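PDB 1WMI: type II toxin-antitoxin system RelE/ParE family toxin from Pyrococcus horikoshii, which probably acts as the toxin of a type II toxin-antitoxin pair, a RelE/ParE-family protein expected to be held inactive by its partner antitoxin. Local coordinates for residues 2-15 and 71-83. Residues are numbered along the deposited sequence; the frame is centred on the assembly and turned at random.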
ATOM      1  N   THR A   2       2.084 -13.419  21.205  1.00 48.29           N
ATOM      2  CA  THR A   2       1.185 -14.088  20.256  1.00 44.25           C
ATOM      3  C   THR A   2       1.893 -14.874  19.147  1.00 39.76           C
ATOM      4  O   THR A   2       1.690 -16.076  19.011  1.00 41.65           O
ATOM      5  CB  THR A   2       0.221 -13.087  19.569  1.00 44.92           C
ATOM      6  OG1 THR A   2      -0.342 -12.201  20.542  1.00 48.12           O
ATOM      7  CG2 THR A   2      -0.914 -13.837  18.885  1.00 45.34           C
ATOM      8  N   TYR A   3       2.716 -14.190  18.358  1.00 35.78           N
ATOM      9  CA  TYR A   3       3.434 -14.825  17.253  1.00 31.91           C
ATOM     10  C   TYR A   3       4.944 -14.829  17.469  1.00 30.55           C
ATOM     11  O   TYR A   3       5.507 -13.884  18.006  1.00 28.73           O
ATOM     12  CB  TYR A   3       3.138 -14.092  15.937  1.00 29.58           C
ATOM     13  CG  TYR A   3       1.696 -14.150  15.484  1.00 27.84           C
ATOM     14  CD1 TYR A   3       1.244 -15.172  14.648  1.00 28.87           C
ATOM     15  CD2 TYR A   3       0.779 -13.203  15.919  1.00 26.67           C
ATOM     16  CE1 TYR A   3      -0.093 -15.243  14.255  1.00 28.24           C
ATOM     17  CE2 TYR A   3      -0.550 -13.263  15.537  1.00 29.35           C
ATOM     18  CZ  TYR A   3      -0.981 -14.286  14.709  1.00 28.32           C
ATOM     19  OH  TYR A   3      -2.300 -14.328  14.342  1.00 30.56           O
ATOM     20  N   ARG A   4       5.598 -15.896  17.034  1.00 31.46           N
ATOM     21  CA  ARG A   4       7.042 -15.993  17.158  1.00 33.01           C
ATOM     22  C   ARG A   4       7.615 -15.426  15.856  1.00 32.36           C
ATOM     23  O   ARG A   4       7.229 -15.854  14.761  1.00 28.89           O
ATOM     24  CB  ARG A   4       7.449 -17.453  17.344  1.00 37.43           C
ATOM     25  CG  ARG A   4       8.800 -17.650  18.004  1.00 44.89           C
ATOM     26  CD  ARG A   4       8.855 -19.013  18.699  1.00 52.32           C
ATOM     27  NE  ARG A   4      10.075 -19.220  19.480  1.00 57.21           N
ATOM     28  CZ  ARG A   4      11.255 -19.541  18.961  1.00 59.76           C
ATOM     29  NH1 ARG A   4      12.307 -19.706  19.757  1.00 61.81           N
ATOM     30  NH2 ARG A   4      11.385 -19.705  17.650  1.00 59.12           N
ATOM     31  N   VAL A   5       8.507 -14.443  15.978  1.00 29.19           N
ATOM     32  CA  VAL A   5       9.109 -13.812  14.811  1.00 28.99           C
ATOM     33  C   VAL A   5      10.538 -14.273  14.578  1.00 30.48           C
ATOM     34  O   VAL A   5      11.373 -14.250  15.491  1.00 28.42           O
ATOM     35  CB  VAL A   5       9.119 -12.265  14.948  1.00 29.22           C
ATOM     36  CG1 VAL A   5       9.681 -11.632  13.688  1.00 26.50           C
ATOM     37  CG2 VAL A   5       7.712 -11.757  15.205  1.00 28.82           C
ATOM     38  N   LYS A   6      10.816 -14.687  13.346  1.00 31.27           N
ATOM     39  CA  LYS A   6      12.150 -15.146  12.975  1.00 33.25           C
ATOM     40  C   LYS A   6      12.687 -14.321  11.807  1.00 33.98           C
ATOM     41  O   LYS A   6      11.934 -13.823  10.964  1.00 31.91           O
ATOM     42  CB  LYS A   6      12.122 -16.636  12.606  1.00 34.53           C
ATOM     43  CG  LYS A   6      11.797 -17.556  13.781  1.00 38.15           C
ATOM     44  CD  LYS A   6      11.450 -18.971  13.318  1.00 43.13           C
ATOM     45  CE  LYS A   6      12.652 -19.729  12.746  1.00 44.16           C
ATOM     46  NZ  LYS A   6      13.470 -20.434  13.782  1.00 47.28           N
ATOM     47  N   ILE A   7      14.002 -14.176  11.773  1.00 35.76           N
ATOM     48  CA  ILE A   7      14.653 -13.405  10.733  1.00 37.27           C
ATOM     49  C   ILE A   7      15.659 -14.284  10.018  1.00 37.35           C
ATOM     50  O   ILE A   7      16.396 -15.039  10.652  1.00 36.74           O
ATOM     51  CB  ILE A   7      15.378 -12.192  11.338  1.00 37.37           C
ATOM     52  CG1 ILE A   7      14.431 -11.461  12.291  1.00 37.17           C
ATOM     53  CG2 ILE A   7      15.835 -11.262  10.235  1.00 36.55           C
ATOM     54  CD1 ILE A   7      15.017 -10.230  12.905  1.00 38.70           C
ATOM     55  N   HIS A   8      15.677 -14.196   8.692  1.00 38.24           N
ATOM     56  CA  HIS A   8      16.611 -14.989   7.916  1.00 38.10           C
ATOM     57  C   HIS A   8      17.993 -14.387   8.109  1.00 38.18           C
ATOM     58  O   HIS A   8      18.139 -13.169   8.212  1.00 36.71           O
ATOM     59  CB  HIS A   8      16.227 -14.994   6.435  1.00 38.94           C
ATOM     60  CG  HIS A   8      17.060 -15.927   5.609  1.00 39.50           C
ATOM     61  ND1 HIS A   8      18.409 -15.739   5.419  1.00 39.91           N
ATOM     62  CD2 HIS A   8      16.740 -17.069   4.961  1.00 39.34           C
ATOM     63  CE1 HIS A   8      18.889 -16.732   4.687  1.00 37.94           C
ATOM     64  NE2 HIS A   8      17.897 -17.551   4.398  1.00 38.24           N
ATOM     65  N   LYS A   9      18.994 -15.258   8.165  1.00 40.07           N
ATOM     66  CA  LYS A   9      20.389 -14.874   8.372  1.00 40.82           C
ATOM     67  C   LYS A   9      20.858 -13.708   7.512  1.00 39.18           C
ATOM     68  O   LYS A   9      21.473 -12.770   8.021  1.00 38.32           O
ATOM     69  CB  LYS A   9      21.298 -16.075   8.110  1.00 44.52           C
ATOM     70  CG  LYS A   9      22.408 -16.278   9.132  1.00 47.47           C
ATOM     71  CD  LYS A   9      21.881 -16.836  10.448  1.00 51.01           C
ATOM     72  CE  LYS A   9      22.953 -17.690  11.127  1.00 53.65           C
ATOM     73  NZ  LYS A   9      22.553 -18.175  12.476  1.00 53.52           N
ATOM     74  N   GLN A  10      20.573 -13.767   6.213  1.00 37.49           N
ATOM     75  CA  GLN A  10      20.996 -12.711   5.302  1.00 37.07           C
ATOM     76  C   GLN A  10      20.336 -11.367   5.599  1.00 35.65           C
ATOM     77  O   GLN A  10      20.905 -10.321   5.302  1.00 34.22           O
ATOM     78  CB  GLN A  10      20.725 -13.111   3.846  1.00 39.41           C
ATOM     79  CG  GLN A  10      21.389 -14.415   3.393  1.00 41.08           C
ATOM     80  CD  GLN A  10      22.876 -14.507   3.741  1.00 42.29           C
ATOM     81  OE1 GLN A  10      23.629 -13.546   3.580  1.00 42.66           O
ATOM     82  NE2 GLN A  10      23.303 -15.679   4.205  1.00 43.86           N
ATOM     83  N   VAL A  11      19.130 -11.392   6.165  1.00 35.70           N
ATOM     84  CA  VAL A  11      18.433 -10.156   6.521  1.00 33.23           C
ATOM     85  C   VAL A  11      19.168  -9.525   7.695  1.00 31.67           C
ATOM     86  O   VAL A  11      19.444  -8.325   7.698  1.00 29.88           O
ATOM     87  CB  VAL A  11      16.958 -10.416   6.942  1.00 35.01           C
ATOM     88  CG1 VAL A  11      16.385  -9.179   7.651  1.00 30.14           C
ATOM     89  CG2 VAL A  11      16.115 -10.749   5.710  1.00 31.59           C
ATOM     90  N   VAL A  12      19.483 -10.340   8.695  1.00 32.51           N
ATOM     91  CA  VAL A  12      20.201  -9.844   9.867  1.00 34.24           C
ATOM     92  C   VAL A  12      21.465  -9.105   9.415  1.00 35.78           C
ATOM     93  O   VAL A  12      21.792  -8.040   9.932  1.00 36.36           O
ATOM     94  CB  VAL A  12      20.600 -11.011  10.826  1.00 35.26           C
ATOM     95  CG1 VAL A  12      21.517 -10.502  11.944  1.00 32.87           C
ATOM     96  CG2 VAL A  12      19.344 -11.637  11.433  1.00 32.29           C
ATOM     97  N   LYS A  13      22.162  -9.667   8.435  1.00 38.23           N
ATOM     98  CA  LYS A  13      23.386  -9.057   7.934  1.00 39.71           C
ATOM     99  C   LYS A  13      23.102  -7.718   7.261  1.00 39.29           C
ATOM    100  O   LYS A  13      23.787  -6.733   7.519  1.00 37.69           O
ATOM    101  CB  LYS A  13      24.079  -9.995   6.939  1.00 41.70           C
ATOM    102  CG  LYS A  13      25.418  -9.478   6.417  1.00 45.69           C
ATOM    103  CD  LYS A  13      25.961 -10.362   5.300  1.00 49.57           C
ATOM    104  CE  LYS A  13      27.377  -9.955   4.922  1.00 53.71           C
ATOM    105  NZ  LYS A  13      27.455  -8.502   4.589  1.00 58.37           N
ATOM    106  N   ALA A  14      22.083  -7.689   6.406  1.00 39.76           N
ATOM    107  CA  ALA A  14      21.713  -6.466   5.689  1.00 41.20           C
ATOM    108  C   ALA A  14      21.273  -5.357   6.643  1.00 41.68           C
ATOM    109  O   ALA A  14      21.436  -4.166   6.360  1.00 40.95           O
ATOM    110  CB  ALA A  14      20.594  -6.771   4.689  1.00 38.86           C
ATOM    111  N   LEU A  15      20.725  -5.780   7.779  1.00 43.27           N
ATOM    112  CA  LEU A  15      20.216  -4.897   8.823  1.00 42.95           C
ATOM    113  C   LEU A  15      21.291  -4.014   9.435  1.00 43.40           C
ATOM    114  O   LEU A  15      21.005  -2.949   9.976  1.00 43.83           O
ATOM    115  CB  LEU A  15      19.572  -5.750   9.919  1.00 42.43           C
ATOM    116  CG  LEU A  15      18.116  -5.517  10.329  1.00 43.08           C
ATOM    117  CD1 LEU A  15      17.248  -5.149   9.128  1.00 40.50           C
ATOM    118  CD2 LEU A  15      17.609  -6.787  11.012  1.00 42.02           C
ATOM    119  N   ASN A  71       2.733 -17.938   9.063  1.00 33.76           N
ATOM    120  CA  ASN A  71       2.285 -19.317   9.148  1.00 34.56           C
ATOM    121  C   ASN A  71       1.265 -19.266  10.266  1.00 37.14           C
ATOM    122  O   ASN A  71       1.623 -19.258  11.445  1.00 36.23           O
ATOM    123  CB  ASN A  71       3.448 -20.224   9.539  1.00 37.39           C
ATOM    124  CG  ASN A  71       3.128 -21.692   9.372  1.00 38.55           C
ATOM    125  OD1 ASN A  71       1.991 -22.063   9.098  1.00 41.16           O
ATOM    126  ND2 ASN A  71       4.134 -22.539   9.546  1.00 40.91           N
ATOM    127  N   TRP A  72      -0.008 -19.208   9.892  1.00 38.89           N
ATOM    128  CA  TRP A  72      -1.079 -19.121  10.867  1.00 40.70           C
ATOM    129  C   TRP A  72      -1.206 -20.335  11.767  1.00 42.22           C
ATOM    130  O   TRP A  72      -1.523 -20.196  12.942  1.00 42.93           O
ATOM    131  CB  TRP A  72      -2.409 -18.863  10.161  1.00 40.09           C
ATOM    132  CG  TRP A  72      -2.378 -17.636   9.302  1.00 38.27           C
ATOM    133  CD1 TRP A  72      -2.113 -17.582   7.967  1.00 38.41           C
ATOM    134  CD2 TRP A  72      -2.597 -16.283   9.725  1.00 34.80           C
ATOM    135  NE1 TRP A  72      -2.157 -16.281   7.526  1.00 38.13           N
ATOM    136  CE2 TRP A  72      -2.452 -15.461   8.583  1.00 36.64           C
ATOM    137  CE3 TRP A  72      -2.901 -15.683  10.954  1.00 31.96           C
ATOM    138  CZ2 TRP A  72      -2.603 -14.067   8.633  1.00 38.16           C
ATOM    139  CZ3 TRP A  72      -3.050 -14.299  11.007  1.00 34.27           C
ATOM    140  CH2 TRP A  72      -2.901 -13.504   9.850  1.00 37.35           C
ATOM    141  N   LYS A  73      -0.948 -21.518  11.219  1.00 45.06           N
ATOM    142  CA  LYS A  73      -1.054 -22.762  11.979  1.00 45.00           C
ATOM    143  C   LYS A  73      -0.073 -22.808  13.142  1.00 43.52           C
ATOM    144  O   LYS A  73      -0.452 -23.095  14.277  1.00 43.38           O
ATOM    145  CB  LYS A  73      -0.807 -23.959  11.058  1.00 48.09           C
ATOM    146  CG  LYS A  73      -1.244 -25.302  11.639  1.00 52.34           C
ATOM    147  CD  LYS A  73      -0.068 -26.244  11.889  1.00 54.79           C
ATOM    148  CE  LYS A  73       0.621 -25.983  13.218  1.00 57.67           C
ATOM    149  NZ  LYS A  73      -0.142 -26.462  14.399  1.00 59.14           N
ATOM    150  N   ASP A  74       1.190 -22.517  12.855  1.00 43.92           N
ATOM    151  CA  ASP A  74       2.236 -22.534  13.875  1.00 44.75           C
ATOM    152  C   ASP A  74       2.438 -21.175  14.543  1.00 42.99           C
ATOM    153  O   ASP A  74       3.141 -21.076  15.547  1.00 42.71           O
ATOM    154  CB  ASP A  74       3.563 -22.966  13.251  1.00 48.30           C
ATOM    155  CG  ASP A  74       3.494 -24.332  12.606  1.00 51.48           C
ATOM    156  OD1 ASP A  74       3.962 -24.469  11.458  1.00 53.16           O
ATOM    157  OD2 ASP A  74       2.995 -25.276  13.249  1.00 54.64           O
ATOM    158  N   LYS A  75       1.823 -20.139  13.981  1.00 41.19           N
ATOM    159  CA  LYS A  75       1.958 -18.779  14.501  1.00 40.47           C
ATOM    160  C   LYS A  75       3.420 -18.336  14.383  1.00 37.38           C
ATOM    161  O   LYS A  75       4.024 -17.862  15.336  1.00 35.82           O
ATOM    162  CB  LYS A  75       1.492 -18.706  15.961  1.00 43.32           C
ATOM    163  CG  LYS A  75       0.005 -19.002  16.145  1.00 48.95           C
ATOM    164  CD  LYS A  75      -0.523 -18.500  17.485  1.00 52.76           C
ATOM    165  CE  LYS A  75       0.039 -19.282  18.665  1.00 54.83           C
ATOM    166  NZ  LYS A  75      -0.554 -18.800  19.949  1.00 58.26           N
ATOM    167  N   VAL A  76       3.987 -18.511  13.197  1.00 36.63           N
ATOM    168  CA  VAL A  76       5.369 -18.136  12.950  1.00 35.00           C
ATOM    169  C   VAL A  76       5.447 -17.118  11.827  1.00 34.63           C
ATOM    170  O   VAL A  76       4.909 -17.338  10.738  1.00 35.70           O
ATOM    171  CB  VAL A  76       6.219 -19.368  12.569  1.00 35.16           C
ATOM    172  CG1 VAL A  76       7.585 -18.940  12.083  1.00 35.67           C
ATOM    173  CG2 VAL A  76       6.364 -20.271  13.764  1.00 35.05           C
ATOM    174  N   ILE A  77       6.102 -15.997  12.112  1.00 32.25           N
ATOM    175  CA  ILE A  77       6.284 -14.928  11.142  1.00 30.73           C
ATOM    176  C   ILE A  77       7.760 -14.926  10.779  1.00 31.06           C
ATOM    177  O   ILE A  77       8.626 -14.885  11.654  1.00 32.51           O
ATOM    178  CB  ILE A  77       5.899 -13.555  11.735  1.00 30.22           C
ATOM    179  CG1 ILE A  77       4.405 -13.548  12.079  1.00 27.57           C
ATOM    180  CG2 ILE A  77       6.231 -12.441  10.746  1.00 26.57           C
ATOM    181  CD1 ILE A  77       3.885 -12.204  12.527  1.00 24.71           C
ATOM    182  N   LYS A  78       8.060 -14.988   9.491  1.00 31.02           N
ATOM    183  CA  LYS A  78       9.451 -15.013   9.084  1.00 30.44           C
ATOM    184  C   LYS A  78       9.742 -13.828   8.210  1.00 29.47           C
ATOM    185  O   LYS A  78       9.002 -13.556   7.267  1.00 29.25           O
ATOM    186  CB  LYS A  78       9.773 -16.296   8.310  1.00 30.08           C
ATOM    187  CG  LYS A  78       9.533 -17.585   9.080  1.00 33.44           C
ATOM    188  CD  LYS A  78       9.929 -18.800   8.252  1.00 36.01           C
ATOM    189  CE  LYS A  78       9.506 -20.086   8.923  1.00 37.23           C
ATOM    190  NZ  LYS A  78       9.940 -21.262   8.127  1.00 41.34           N
ATOM    191  N   ILE A  79      10.810 -13.112   8.549  1.00 28.10           N
ATOM    192  CA  ILE A  79      11.238 -11.965   7.770  1.00 26.76           C
ATOM    193  C   ILE A  79      12.104 -12.587   6.680  1.00 27.15           C
ATOM    194  O   ILE A  79      13.210 -13.046   6.947  1.00 26.04           O
ATOM    195  CB  ILE A  79      12.091 -10.988   8.618  1.00 26.53           C
ATOM    196  CG1 ILE A  79      11.329 -10.587   9.890  1.00 25.46           C
ATOM    197  CG2 ILE A  79      12.476  -9.766   7.783  1.00 21.60           C
ATOM    198  CD1 ILE A  79      10.032  -9.852   9.651  1.00 25.94           C
ATOM    199  N   LEU A  80      11.584 -12.625   5.461  1.00 30.30           N
ATOM    200  CA  LEU A  80      12.306 -13.215   4.343  1.00 33.13           C
ATOM    201  C   LEU A  80      13.413 -12.350   3.745  1.00 34.61           C
ATOM    202  O   LEU A  80      14.549 -12.809   3.619  1.00 36.48           O
ATOM    203  CB  LEU A  80      11.322 -13.636   3.249  1.00 34.26           C
ATOM    204  CG  LEU A  80      10.427 -14.839   3.582  1.00 36.34           C
ATOM    205  CD1 LEU A  80      11.254 -15.944   4.238  1.00 36.66           C
ATOM    206  CD2 LEU A  80       9.331 -14.416   4.517  1.00 36.27           C
ATOM    207  N   LYS A  81      13.099 -11.115   3.362  1.00 35.03           N
ATOM    208  CA  LYS A  81      14.122 -10.247   2.782  1.00 36.29           C
ATOM    209  C   LYS A  81      13.767  -8.766   2.783  1.00 35.71           C
ATOM    210  O   LYS A  81      12.641  -8.379   3.096  1.00 33.90           O
ATOM    211  CB  LYS A  81      14.437 -10.678   1.346  1.00 38.59           C
ATOM    212  CG  LYS A  81      13.326 -10.378   0.360  1.00 40.02           C
ATOM    213  CD  LYS A  81      13.778 -10.591  -1.070  1.00 40.81           C
ATOM    214  CE  LYS A  81      14.887  -9.626  -1.459  1.00 41.67           C
ATOM    215  NZ  LYS A  81      15.254  -9.795  -2.900  1.00 42.07           N
ATOM    216  N   LEU A  82      14.755  -7.946   2.430  1.00 36.61           N
ATOM    217  CA  LEU A  82      14.592  -6.497   2.379  1.00 38.36           C
ATOM    218  C   LEU A  82      14.677  -6.040   0.939  1.00 40.12           C
ATOM    219  O   LEU A  82      15.251  -6.731   0.098  1.00 41.59           O
ATOM    220  CB  LEU A  82      15.694  -5.806   3.175  1.00 36.18           C
ATOM    221  CG  LEU A  82      15.916  -6.273   4.612  1.00 37.67           C
ATOM    222  CD1 LEU A  82      17.018  -5.438   5.250  1.00 39.93           C
ATOM    223  CD2 LEU A  82      14.618  -6.148   5.396  1.00 38.72           C
ATOM    224  N   LYS A  83      14.103  -4.872   0.665  1.00 43.14           N
ATOM    225  CA  LYS A  83      14.118  -4.285  -0.669  1.00 44.24           C
ATOM    226  C   LYS A  83      14.209  -2.757  -0.588  1.00 45.37           C
ATOM    227  O   LYS A  83      13.824  -2.150   0.419  1.00 42.58           O
ATOM    228  CB  LYS A  83      12.868  -4.699  -1.451  1.00 44.83           C
ATOM    229  CG  LYS A  83      12.820  -6.183  -1.799  1.00 46.32           C
ATOM    230  CD  LYS A  83      11.544  -6.526  -2.554  1.00 49.73           C
ATOM    231  CE  LYS A  83      11.702  -6.405  -4.070  1.00 50.34           C
ATOM    232  NZ  LYS A  83      12.361  -7.606  -4.654  1.00 52.78           N
TER
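Y3 lays its ring across the K75 side chain at roughly a right angle, CD1 lying 3.8 Å from K75 CB, while its CB meets I77 CD1. With CG anti to the carbonyl carbon (chi1 -64°), the ring extends until OH reaches the edge of the W72 indole, 3.4 Å from CZ3 and near its plane; that hydroxyl is hydrogen-bonded to a polar side chain of another protein chain. From R4 onward the backbones pair in parallel, the axes of strands 4-8 and 76-83 crossing at 21°. R4 and K6 supply the bonds on alternate residues: R4 N to K75 O, I77 N to R4 O, K6 N to I77 O (2.8 Å) and I79 N to K6 O, all with N-H...O angles of at least 165°. V5 points to the opposite face from R4 and K6. K6 passes CD over V76 CG1 at 4.1 Å. I7, on the face of V5, lies side by side with I79, CG1 to CG1 at 4.0 Å; L33 and F26 of helix 20-33 cover this apolar face. H8 N closes the series on I79 O, longer at 3.2 Å. The H8 side chain then N-caps helix 9-15: ND1 accepts Q10 N, which lies in the ring plane. V11 sets CG1 against I79 CG2 and L82 CD2, while CG2 presses on L80 O at 3.3 Å. A14 CB and L15 CD1 both meet L82 CD1. Parallel pairing of the N-terminal edge strand with the last strand, under helix 20-33, fits the RelE/ParE toxin fold. Chemically, then, backbone bonds fix the register between strands first and last in sequence but adjacent in the sheet, and aliphatic contacts seat helix 9-15 beside strand 76-83, with K6, I7 and H8 also pairing antiparallel with a strand of another protein chain, consistent with antitoxin binding.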